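Local coordinates for protein post-proline cleaving enzyme (Rickettsia typhi, PDB 4HVT) that probably cleaves oligopeptides on the carboxyl side of proline, as a serine peptidase of the prolyl oligopeptidase family, at residues 660-663 with 664-668; 653-656 with 657-661; 593-596 with 597-600; 625-628 with 629-632. All blocks are in the same frame, centred on the assembly; numbering follows the deposited sequence. Where two conformers were deposited one is given.

Contact 1. Residues 660-663 with 664-668; sequences FEYV and LAQNP
Phe660 and Leu664, one helical turn apart, make the apolar part of this contact at the C-terminal end of helix 655-664. The two side chains run alongside each other in the same direction, and Leu664 puts its CD1 methyl over one face of the Phe660 ring in a CH-pi contact, 3.8 Å from the ring centroid and displaced toward the rim. CG of Phe660 stands anti to the backbone N (chi1 -165°), which lays the ring beside the next turn. Ile643 and Val641 of strand 640-646 pack against Phe660 and Leu664 respectively.

The polar part is backbone. Leu664 N donates to Phe660 O at 2.9 Å, and Ala665 N to Glu661 O at 2.8 Å. Beyond them the chain leaves the helix through a type I turn from Leu664 to Asn667, with Asn667 N bonded to Leu664 O at 2.8 Å. CG of Gln666 lies 3.5 Å from Tyr662 O, a buried carbonyl oxygen. The Glu661 carboxylate is engaged elsewhere, in a salt bridge with Arg42 and a hydrogen bond with Thr672.

The chemistry is thus divided: an apolar flank faces the sheet, while helix and turn bonds carry the backbone out of the helix, leaving the Tyr662 carbonyl without a partner in the model.

Contact 2. Residues 653-656 with 657-661; sequences HPWH and GRIFE
With CG of Trp655 and CG1 of Ile659 anti to the backbone N (chi1 163° and -166°), the two side chains lean the same way along the helix and meet flank to face. Ile659 spreads over one face of the indole: CB stands 3.8 Å from the centroid of the six-membered ring, almost on its normal, in a CH-pi contact, while CD1 reaches 3.6 Å from Trp655 CH2 and CG2 lies nearer the five-membered side. Phe601 stacks with the same indole, whose NE1 donates to Asp594.

A second i to i+4 pair runs alongside. Arg658, extended from CG to NE, passes Pro654 and places one face of its guanidinium over the proline ring, with CG of Pro654 3.9 Å from Arg658 CZ. The nitrogens are engaged elsewhere: NE in a salt bridge with Glu676, NH1 with the carbonyls of Leu27 and Glu29, NH2 with that of Ala30. Packed on proline and bonded at its rim, the planar cation is firmly oriented.

Backbone bonds join the turns, Arg658 N to Pro654 O at 3.0 Å and Ile659 N to Trp655 O at 2.8 Å, both close to straight. At the start, His653 ND1 accepts from Trp655 N at 2.9 Å, in the plane of the imidazole.

This is a side-chain-capped helix N-terminus, here opening the helix of the beta-alpha-beta unit 640-646, 655-664, 672-677 in the alpha/beta-hydrolase domain; Pro654 lies near, without touching, the probable Ser566-His682-Asp649 triad.

Contact 3. Residues 593-596 with 597-600; sequences LDMI and RYKE
The Tyr598 ring meets Met595 mainly at its edge, where the Met595 carbonyl lies near the ring plane with its O 3.3 Å from Tyr598 CD2. Over one face, offset toward the rim, lies CG of Lys599. The Met595 thioether comes in obliquely: SD is 5.4 Å from the ring centroid, a Met-aromatic contact, and CE touches CD2. Bends at chi2 and chi3 fold the methionine chain toward the ring. Tyr598 OH bonds to Gly612 O, and Tyr611 meets the ring edge-to-face. In the Arg597 guanidinium plane, NE holds Glu600 OE2 and NH2 holds Glu600 OE1, each at 3.0 Å, in a side-on salt bridge that meets the carboxylate from above its plane. NH1 has Glu28 as a further partner.

Asp594 is the centre of an inverse gamma turn in the loop between strand 585-589 and helix 608-611. Its OD1 accepts from Arg597 N at 3.2 Å, well above the carboxylate plane, and more weakly from Ile596 N; OD2 is taken by Trp655 NE1. A water bridges Ile596 O and Lys599 N.

Asp594 therefore gathers backbone N-H groups of its own loop and an indole from helix 655-664, an arrangement that would probably stabilise its negative charge, whereas the buried Met595 O has no polar partner in the model.

Contact 4. Residues 625-628 with 629-632; sequences KYAP and LENL
Asn631 reaches back across the turn to the carbonyl of Ala627, and its side chain can be followed outward from the backbone. CB lies 3.9 Å from Ala627 O; the first torsion (chi1 -69°), with CG anti to the carbonyl carbon, then swings the amide back over the helix end. CG comes next, 3.7 Å from Lys625 O. At the tip the two amide atoms part company: OD1 stays at van der Waals range of Lys625 O, while ND2 donates to Ala627 O at 3.0 Å, with the acceptor close to the plane of the amide and an N-H...O angle of 163°. The same nitrogen also bonds to Lys624 O, in the last turns of helix 617-626.

Ala627 O is gripped twice. Glu630 N donates to it as well, at 3.0 Å but on a more bent path (140°), and the two donors approach from opposite faces of the carbonyl plane. One residue on, Asn631 N donates to Pro628 O at 3.0 Å, again from above the carbonyl plane, while Leu632 brings CG to 3.4 Å from that oxygen. Pro628 itself rests on Ser573 of helix 567-578, and Leu629 turns to Leu593 and Ile659.

With one amide, from just after the 3-10 segment, reaching back to the helix end and to the Ala627 carbonyl, the change of direction is held by neutral amide-carbonyl hydrogen bonds from both side chain and backbone.

Contacts 1 and 2 take the two ends of helix 655-664 with their flanking residues, sharing Phe660 and Glu661, their centres 11 Å apart. Contact 3 is tied to contact 2 by polar bonds: Trp655 NE1 lies 2.9 Å from Asp594 OD2, and His656 ND1 lies 3.0 Å from Asp594 N. Contact 4 joins the others through apolar packing, with Leu629 CD1 3.8 Å from Ile659 CG2 and Leu632 CD1 3.7 Å from Val663 CG1. From contact 3, Leu593 CD2 approaches Phe660 CG to 3.6 Å, and leucines of two loops thus cover the helix flank. The probable catalytic triad lies near contact 2, at the helix's N-terminal end, whereas contact 1 closes the opposite end.

Contact 1. Residues 660-663 with 664-668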
loop_
_atom_site.group_PDB
_atom_site.type_symbol
_atom_site.label_atom_id
_atom_site.label_comp_id
_atom_site.label_asym_id
_atom_site.label_seq_id
_atom_site.Cartn_x
_atom_site.Cartn_y
_atom_site.Cartn_z
ATOM N N PHE A 660 -9.315 -22.111 -2.416
ATOM C CA PHE A 660 -8.212 -22.758 -1.771
ATOM C C PHE A 660 -8.741 -23.536 -0.539
ATOM O O PHE A 660 -8.357 -24.626 -0.340
ATOM C CB PHE A 660 -7.212 -21.735 -1.369
ATOM C CG PHE A 660 -5.866 -22.272 -0.998
ATOM C CD1 PHE A 660 -5.244 -23.242 -1.757
ATOM C CD2 PHE A 660 -5.154 -21.654 0.032
ATOM C CE1 PHE A 660 -4.005 -23.701 -1.429
ATOM C CE2 PHE A 660 -3.905 -22.090 0.347
ATOM C CZ PHE A 660 -3.318 -23.111 -0.413
ATOM N N GLU A 661 -9.560 -22.871 0.289
ATOM C CA GLU A 661 -10.206 -23.540 1.453
ATOM C C GLU A 661 -11.033 -24.748 0.982
ATOM O O GLU A 661 -10.990 -25.829 1.564
ATOM C CB GLU A 661 -11.116 -22.562 2.170
ATOM C CG GLU A 661 -12.048 -23.086 3.251
ATOM C CD GLU A 661 -11.328 -23.752 4.426
ATOM O OE1 GLU A 661 -10.068 -23.847 4.495
ATOM O OE2 GLU A 661 -12.061 -24.272 5.305
ATOM N N TYR A 662 -11.823 -24.540 -0.059
ATOM C CA TYR A 662 -12.716 -25.609 -0.516
ATOM C C TYR A 662 -11.938 -26.850 -0.929
ATOM O O TYR A 662 -12.309 -27.975 -0.538
ATOM C CB TYR A 662 -13.615 -25.112 -1.641
ATOM C CG TYR A 662 -14.645 -26.164 -2.088
ATOM C CD1 TYR A 662 -14.323 -27.123 -3.014
ATOM C CD2 TYR A 662 -15.923 -26.109 -1.599
ATOM C CE1 TYR A 662 -15.270 -28.059 -3.422
ATOM C CE2 TYR A 662 -16.867 -27.026 -1.963
ATOM C CZ TYR A 662 -16.542 -27.987 -2.878
ATOM O OH TYR A 662 -17.516 -28.858 -3.222
ATOM N N VAL A 663 -10.865 -26.664 -1.693
ATOM C CA VAL A 663 -10.055 -27.789 -2.137
ATOM C C VAL A 663 -9.230 -28.391 -1.000
ATOM O O VAL A 663 -9.185 -29.612 -0.847
ATOM C CB VAL A 663 -9.164 -27.439 -3.347
ATOM C CG1 VAL A 663 -8.452 -28.698 -3.846
ATOM C CG2 VAL A 663 -10.031 -26.860 -4.439
ATOM N N LEU A 664 -8.593 -27.546 -0.175
ATOM C CA LEU A 664 -7.738 -28.059 0.880
ATOM C C LEU A 664 -8.555 -28.757 1.942
ATOM O O LEU A 664 -8.115 -29.774 2.521
ATOM C CB LEU A 664 -6.919 -26.924 1.516
ATOM C CG LEU A 664 -5.495 -26.748 1.021
ATOM C CD1 LEU A 664 -4.878 -25.572 1.785
ATOM C CD2 LEU A 664 -4.659 -27.986 1.285
ATOM N N ALA A 665 -9.733 -28.214 2.236
ATOM C CA ALA A 665 -10.653 -28.880 3.189
ATOM C C ALA A 665 -10.745 -30.359 2.929
ATOM O O ALA A 665 -10.953 -31.146 3.876
ATOM C CB ALA A 665 -12.056 -28.286 3.105
ATOM N N GLN A 666 -10.624 -30.762 1.664
ATOM C CA GLN A 666 -10.763 -32.158 1.272
ATOM C C GLN A 666 -9.523 -33.035 1.405
ATOM O O GLN A 666 -9.560 -34.198 1.032
ATOM C CB GLN A 666 -11.269 -32.241 -0.166
ATOM C CG GLN A 666 -12.560 -31.480 -0.317
ATOM C CD GLN A 666 -13.128 -31.570 -1.694
ATOM O OE1 GLN A 666 -12.536 -31.074 -2.656
ATOM N NE2 GLN A 666 -14.314 -32.159 -1.802
ATOM N N ASN A 667 -8.445 -32.474 1.931
ATOM C CA ASN A 667 -7.226 -33.201 2.176
ATOM C C ASN A 667 -7.235 -33.490 3.663
ATOM O O ASN A 667 -7.085 -32.568 4.445
ATOM C CB ASN A 667 -6.052 -32.300 1.769
ATOM C CG ASN A 667 -4.716 -32.925 2.016
ATOM O OD1 ASN A 667 -4.484 -33.548 3.058
ATOM N ND2 ASN A 667 -3.808 -32.745 1.064
ATOM N N PRO A 668 -7.434 -34.781 4.073
ATOM C CA PRO A 668 -7.593 -35.129 5.488
ATOM C C PRO A 668 -6.264 -35.174 6.212
ATOM O O PRO A 668 -6.235 -35.388 7.427
ATOM C CB PRO A 668 -8.229 -36.534 5.432
ATOM C CG PRO A 668 -7.647 -37.119 4.204
ATOM C CD PRO A 668 -7.510 -35.986 3.212
#

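Contact 2. Residues 653-656 with 657-661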
loop_
_atom_site.group_PDB
_atom_site.type_symbol
_atom_site.label_atom_id
_atom_site.label_comp_id
_atom_site.label_asym_id
_atom_site.label_seq_id
_atom_site.Cartn_x
_atom_site.Cartn_y
_atom_site.Cartn_z
ATOM N N HIS A 653 -10.960 -10.333 -5.253
ATOM C CA HIS A 653 -12.199 -11.103 -5.128
ATOM C C HIS A 653 -12.003 -12.240 -4.100
ATOM O O HIS A 653 -10.979 -12.873 -4.070
ATOM C CB HIS A 653 -12.668 -11.648 -6.471
ATOM C CG HIS A 653 -14.090 -12.149 -6.481
ATOM N ND1 HIS A 653 -14.492 -13.330 -5.902
ATOM C CD2 HIS A 653 -15.191 -11.651 -7.090
ATOM C CE1 HIS A 653 -15.785 -13.507 -6.089
ATOM N NE2 HIS A 653 -16.225 -12.509 -6.842
ATOM N N PRO A 654 -12.994 -12.483 -3.264
ATOM C CA PRO A 654 -12.815 -13.628 -2.319
ATOM C C PRO A 654 -12.738 -15.042 -2.887
ATOM O O PRO A 654 -12.413 -15.962 -2.140
ATOM C CB PRO A 654 -14.058 -13.546 -1.432
ATOM C CG PRO A 654 -15.100 -12.822 -2.227
ATOM C CD PRO A 654 -14.303 -11.835 -3.072
ATOM N N TRP A 655 -13.052 -15.217 -4.182
ATOM C CA TRP A 655 -12.944 -16.497 -4.858
ATOM C C TRP A 655 -11.618 -17.196 -4.526
ATOM O O TRP A 655 -11.577 -18.353 -4.215
ATOM C CB TRP A 655 -13.007 -16.312 -6.365
ATOM C CG TRP A 655 -12.501 -17.492 -7.168
ATOM C CD1 TRP A 655 -11.357 -17.575 -7.878
ATOM C CD2 TRP A 655 -13.143 -18.761 -7.311
ATOM N NE1 TRP A 655 -11.229 -18.784 -8.477
ATOM C CE2 TRP A 655 -12.323 -19.544 -8.170
ATOM C CE3 TRP A 655 -14.335 -19.293 -6.837
ATOM C CZ2 TRP A 655 -12.647 -20.837 -8.542
ATOM C CZ3 TRP A 655 -14.672 -20.599 -7.245
ATOM C CH2 TRP A 655 -13.814 -21.344 -8.065
ATOM N N HIS A 656 -10.526 -16.432 -4.534
ATOM C CA HIS A 656 -9.208 -17.062 -4.365
ATOM C C HIS A 656 -9.056 -17.775 -3.038
ATOM O O HIS A 656 -8.567 -18.903 -2.985
ATOM C CB HIS A 656 -8.062 -16.049 -4.571
ATOM C CG HIS A 656 -8.074 -15.404 -5.914
ATOM N ND1 HIS A 656 -7.516 -15.998 -7.021
ATOM C CD2 HIS A 656 -8.556 -14.205 -6.337
ATOM C CE1 HIS A 656 -7.657 -15.198 -8.070
ATOM N NE2 HIS A 656 -8.317 -14.124 -7.682
ATOM N N GLY A 657 -9.482 -17.118 -1.978
ATOM C CA GLY A 657 -9.380 -17.706 -0.618
ATOM C C GLY A 657 -10.403 -18.844 -0.472
ATOM O O GLY A 657 -10.096 -19.923 0.067
ATOM N N ARG A 658 -11.607 -18.600 -0.986
ATOM C CA ARG A 658 -12.684 -19.559 -0.886
ATOM C C ARG A 658 -12.315 -20.855 -1.584
ATOM O O ARG A 658 -12.441 -21.934 -0.989
ATOM C CB ARG A 658 -13.937 -19.018 -1.527
ATOM C CG ARG A 658 -14.695 -18.063 -0.672
ATOM C CD ARG A 658 -15.662 -17.274 -1.523
ATOM N NE ARG A 658 -16.508 -16.384 -0.758
ATOM C CZ ARG A 658 -17.518 -15.687 -1.282
ATOM N NH1 ARG A 658 -17.858 -15.812 -2.569
ATOM N NH2 ARG A 658 -18.223 -14.888 -0.492
ATOM N N ILE A 659 -11.876 -20.786 -2.843
ATOM C CA ILE A 659 -11.476 -22.040 -3.566
ATOM C C ILE A 659 -10.312 -22.848 -2.956
ATOM O O ILE A 659 -10.317 -24.132 -2.941
ATOM C CB ILE A 659 -11.287 -21.788 -5.102
ATOM C CG1 ILE A 659 -11.220 -23.105 -5.863
ATOM C CG2 ILE A 659 -10.034 -20.962 -5.490
ATOM C CD1 ILE A 659 -12.500 -23.883 -5.817
ATOM N N PHE A 660 -9.315 -22.111 -2.416
ATOM C CA PHE A 660 -8.212 -22.758 -1.771
ATOM C C PHE A 660 -8.741 -23.536 -0.539
ATOM O O PHE A 660 -8.357 -24.626 -0.340
ATOM C CB PHE A 660 -7.212 -21.735 -1.369
ATOM C CG PHE A 660 -5.866 -22.272 -0.998
ATOM C CD1 PHE A 660 -5.244 -23.242 -1.757
ATOM C CD2 PHE A 660 -5.154 -21.654 0.032
ATOM C CE1 PHE A 660 -4.005 -23.701 -1.429
ATOM C CE2 PHE A 660 -3.905 -22.090 0.347
ATOM C CZ PHE A 660 -3.318 -23.111 -0.413
ATOM N N GLU A 661 -9.560 -22.871 0.289
ATOM C CA GLU A 661 -10.206 -23.540 1.453
ATOM C C GLU A 661 -11.033 -24.748 0.982
ATOM O O GLU A 661 -10.990 -25.829 1.564
ATOM C CB GLU A 661 -11.116 -22.562 2.170
ATOM C CG GLU A 661 -12.048 -23.086 3.251
ATOM C CD GLU A 661 -11.328 -23.752 4.426
ATOM O OE1 GLU A 661 -10.068 -23.847 4.495
ATOM O OE2 GLU A 661 -12.061 -24.272 5.305
#

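Contact 3. Residues 593-596 with 597-600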
loop_
_atom_site.group_PDB
_atom_site.type_symbol
_atom_site.label_atom_id
_atom_site.label_comp_id
_atom_site.label_asym_id
_atom_site.label_seq_id
_atom_site.Cartn_x
_atom_site.Cartn_y
_atom_site.Cartn_z
ATOM N N LEU A 593 -4.582 -16.235 -6.020
ATOM C CA LEU A 593 -3.957 -17.545 -6.070
ATOM C C LEU A 593 -4.424 -18.453 -7.188
ATOM O O LEU A 593 -3.679 -19.317 -7.597
ATOM C CB LEU A 593 -4.044 -18.255 -4.728
ATOM C CG LEU A 593 -5.174 -19.011 -4.111
ATOM C CD1 LEU A 593 -5.576 -20.297 -4.822
ATOM C CD2 LEU A 593 -4.741 -19.321 -2.651
ATOM N N ASP A 594 -5.646 -18.235 -7.659
ATOM C CA ASP A 594 -6.122 -18.955 -8.877
ATOM C C ASP A 594 -5.538 -18.300 -10.135
ATOM O O ASP A 594 -6.152 -17.435 -10.743
ATOM C CB ASP A 594 -7.631 -19.025 -8.935
ATOM C CG ASP A 594 -8.136 -19.900 -10.104
ATOM O OD1 ASP A 594 -7.334 -20.231 -11.012
ATOM O OD2 ASP A 594 -9.345 -20.245 -10.094
ATOM N N MET A 595 -4.322 -18.682 -10.477
ATOM C CA MET A 595 -3.571 -17.994 -11.519
ATOM C C MET A 595 -4.017 -18.400 -12.945
ATOM O O MET A 595 -3.628 -17.751 -13.925
ATOM C CB MET A 595 -2.069 -18.153 -11.268
ATOM C CG MET A 595 -1.642 -17.695 -9.853
ATOM S SD MET A 595 -2.358 -16.123 -9.354
ATOM C CE MET A 595 -1.581 -14.971 -10.462
ATOM N N ILE A 596 -4.846 -19.451 -13.080
ATOM C CA ILE A 596 -5.463 -19.727 -14.376
ATOM C C ILE A 596 -6.630 -18.760 -14.676
ATOM O O ILE A 596 -6.785 -18.283 -15.825
ATOM C CB ILE A 596 -5.905 -21.199 -14.502
ATOM C CG1 ILE A 596 -4.729 -22.138 -14.204
ATOM C CG2 ILE A 596 -6.421 -21.453 -15.907
ATOM C CD1 ILE A 596 -4.962 -23.585 -14.651
ATOM N N ARG A 597 -7.444 -18.477 -13.649
ATOM C CA ARG A 597 -8.707 -17.757 -13.806
ATOM C C ARG A 597 -8.681 -16.336 -13.251
ATOM O O ARG A 597 -9.707 -15.681 -13.247
ATOM C CB ARG A 597 -9.843 -18.532 -13.098
ATOM C CG ARG A 597 -10.028 -19.933 -13.688
ATOM C CD ARG A 597 -11.348 -20.595 -13.288
ATOM N NE ARG A 597 -12.523 -19.815 -13.560
ATOM C CZ ARG A 597 -13.701 -19.915 -12.933
ATOM N NH1 ARG A 597 -13.907 -20.821 -12.007
ATOM N NH2 ARG A 597 -14.694 -19.108 -13.274
ATOM N N TYR A 598 -7.513 -15.864 -12.846
ATOM C CA TYR A 598 -7.432 -14.561 -12.126
ATOM C C TYR A 598 -8.043 -13.404 -12.897
ATOM O O TYR A 598 -8.583 -12.486 -12.283
ATOM C CB TYR A 598 -6.020 -14.187 -11.610
ATOM C CG TYR A 598 -5.061 -13.716 -12.654
ATOM C CD1 TYR A 598 -4.973 -12.375 -12.976
ATOM C CD2 TYR A 598 -4.221 -14.609 -13.285
ATOM C CE1 TYR A 598 -4.099 -11.939 -13.928
ATOM C CE2 TYR A 598 -3.320 -14.197 -14.230
ATOM C CZ TYR A 598 -3.247 -12.830 -14.543
ATOM O OH TYR A 598 -2.375 -12.345 -15.475
ATOM N N LYS A 599 -8.011 -13.456 -14.239
ATOM C CA LYS A 599 -8.554 -12.336 -15.005
ATOM C C LYS A 599 -10.073 -12.190 -14.844
ATOM O O LYS A 599 -10.608 -11.117 -15.122
ATOM C CB LYS A 599 -8.248 -12.427 -16.515
ATOM C CG LYS A 599 -6.764 -12.415 -16.869
ATOM C CD LYS A 599 -6.443 -12.418 -18.363
ATOM C CE LYS A 599 -7.102 -13.533 -19.205
ATOM N NZ LYS A 599 -6.774 -13.401 -20.664
ATOM N N GLU A 600 -10.750 -13.274 -14.471
ATOM C CA GLU A 600 -12.198 -13.287 -14.353
ATOM C C GLU A 600 -12.727 -12.654 -13.083
ATOM O O GLU A 600 -13.915 -12.521 -12.959
ATOM C CB GLU A 600 -12.698 -14.734 -14.426
ATOM C CG GLU A 600 -12.385 -15.438 -15.724
ATOM C CD GLU A 600 -12.833 -16.892 -15.629
ATOM O OE1 GLU A 600 -14.061 -17.109 -15.443
ATOM O OE2 GLU A 600 -11.983 -17.814 -15.750
HETATM O O HOH W 1 -7.653 -15.662 -16.179
#

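Contact 4. Residues 625-628 with 629-632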
loop_
_atom_site.group_PDB
_atom_site.type_symbol
_atom_site.label_atom_id
_atom_site.label_comp_id
_atom_site.label_asym_id
_atom_site.label_seq_id
_atom_site.Cartn_x
_atom_site.Cartn_y
_atom_site.Cartn_z
ATOM N N LYS A 625 3.079 -24.563 -13.729
ATOM C CA LYS A 625 4.125 -25.211 -12.960
ATOM C C LYS A 625 4.094 -24.825 -11.465
ATOM O O LYS A 625 4.547 -25.615 -10.597
ATOM C CB LYS A 625 5.515 -24.939 -13.512
ATOM C CG LYS A 625 5.789 -25.540 -14.870
ATOM C CD LYS A 625 7.148 -25.076 -15.360
ATOM C CE LYS A 625 7.287 -25.222 -16.874
ATOM N NZ LYS A 625 8.578 -24.578 -17.284
ATOM N N TYR A 626 3.588 -23.629 -11.165
ATOM C CA TYR A 626 3.568 -23.159 -9.795
ATOM C C TYR A 626 2.209 -22.943 -9.218
ATOM O O TYR A 626 2.092 -22.913 -7.961
ATOM C CB TYR A 626 4.421 -21.908 -9.580
ATOM C CG TYR A 626 3.884 -20.628 -10.194
ATOM C CD1 TYR A 626 2.834 -19.957 -9.609
ATOM C CD2 TYR A 626 4.469 -20.078 -11.336
ATOM C CE1 TYR A 626 2.347 -18.771 -10.144
ATOM C CE2 TYR A 626 3.975 -18.893 -11.883
ATOM C CZ TYR A 626 2.950 -18.221 -11.260
ATOM O OH TYR A 626 2.505 -17.037 -11.848
ATOM N N ALA A 627 1.187 -22.778 -10.062
ATOM C CA ALA A 627 -0.126 -22.379 -9.578
ATOM C C ALA A 627 -0.567 -23.367 -8.482
ATOM O O ALA A 627 -0.601 -24.545 -8.744
ATOM C CB ALA A 627 -1.126 -22.335 -10.726
ATOM N N PRO A 628 -0.883 -22.874 -7.265
ATOM C CA PRO A 628 -1.146 -23.859 -6.168
ATOM C C PRO A 628 -2.279 -24.815 -6.465
ATOM O O PRO A 628 -2.171 -26.020 -6.136
ATOM C CB PRO A 628 -1.454 -22.965 -4.943
ATOM C CG PRO A 628 -0.850 -21.669 -5.271
ATOM C CD PRO A 628 -0.853 -21.494 -6.791
ATOM N N LEU A 629 -3.335 -24.367 -7.146
ATOM C CA LEU A 629 -4.510 -25.275 -7.366
ATOM C C LEU A 629 -4.198 -26.345 -8.372
ATOM O O LEU A 629 -4.916 -27.391 -8.428
ATOM C CB LEU A 629 -5.750 -24.500 -7.830
ATOM C CG LEU A 629 -6.285 -23.425 -6.874
ATOM C CD1 LEU A 629 -7.413 -22.670 -7.570
ATOM C CD2 LEU A 629 -6.797 -24.060 -5.603
ATOM N N GLU A 630 -3.119 -26.152 -9.136
ATOM C CA GLU A 630 -2.629 -27.148 -10.106
ATOM C C GLU A 630 -1.558 -28.093 -9.535
ATOM O O GLU A 630 -1.102 -29.022 -10.225
ATOM C CB GLU A 630 -2.030 -26.476 -11.327
ATOM C CG GLU A 630 -3.031 -25.707 -12.163
ATOM C CD GLU A 630 -4.062 -26.608 -12.846
ATOM O OE1 GLU A 630 -3.675 -27.476 -13.675
ATOM O OE2 GLU A 630 -5.267 -26.470 -12.549
ATOM N N ASN A 631 -1.170 -27.907 -8.283
ATOM C CA ASN A 631 -0.028 -28.645 -7.733
ATOM C C ASN A 631 -0.382 -29.074 -6.314
ATOM O O ASN A 631 0.408 -28.983 -5.417
ATOM C CB ASN A 631 1.268 -27.821 -7.786
ATOM C CG ASN A 631 1.752 -27.614 -9.220
ATOM O OD1 ASN A 631 2.406 -28.501 -9.806
ATOM N ND2 ASN A 631 1.348 -26.506 -9.821
ATOM N N LEU A 632 -1.607 -29.534 -6.132
ATOM C CA LEU A 632 -2.071 -30.046 -4.840
ATOM C C LEU A 632 -2.353 -31.549 -4.895
ATOM O O LEU A 632 -3.037 -32.029 -5.768
ATOM C CB LEU A 632 -3.365 -29.388 -4.436
ATOM C CG LEU A 632 -3.427 -28.062 -3.718
ATOM C CD1 LEU A 632 -4.891 -27.706 -3.571
ATOM C CD2 LEU A 632 -2.785 -28.031 -2.370
#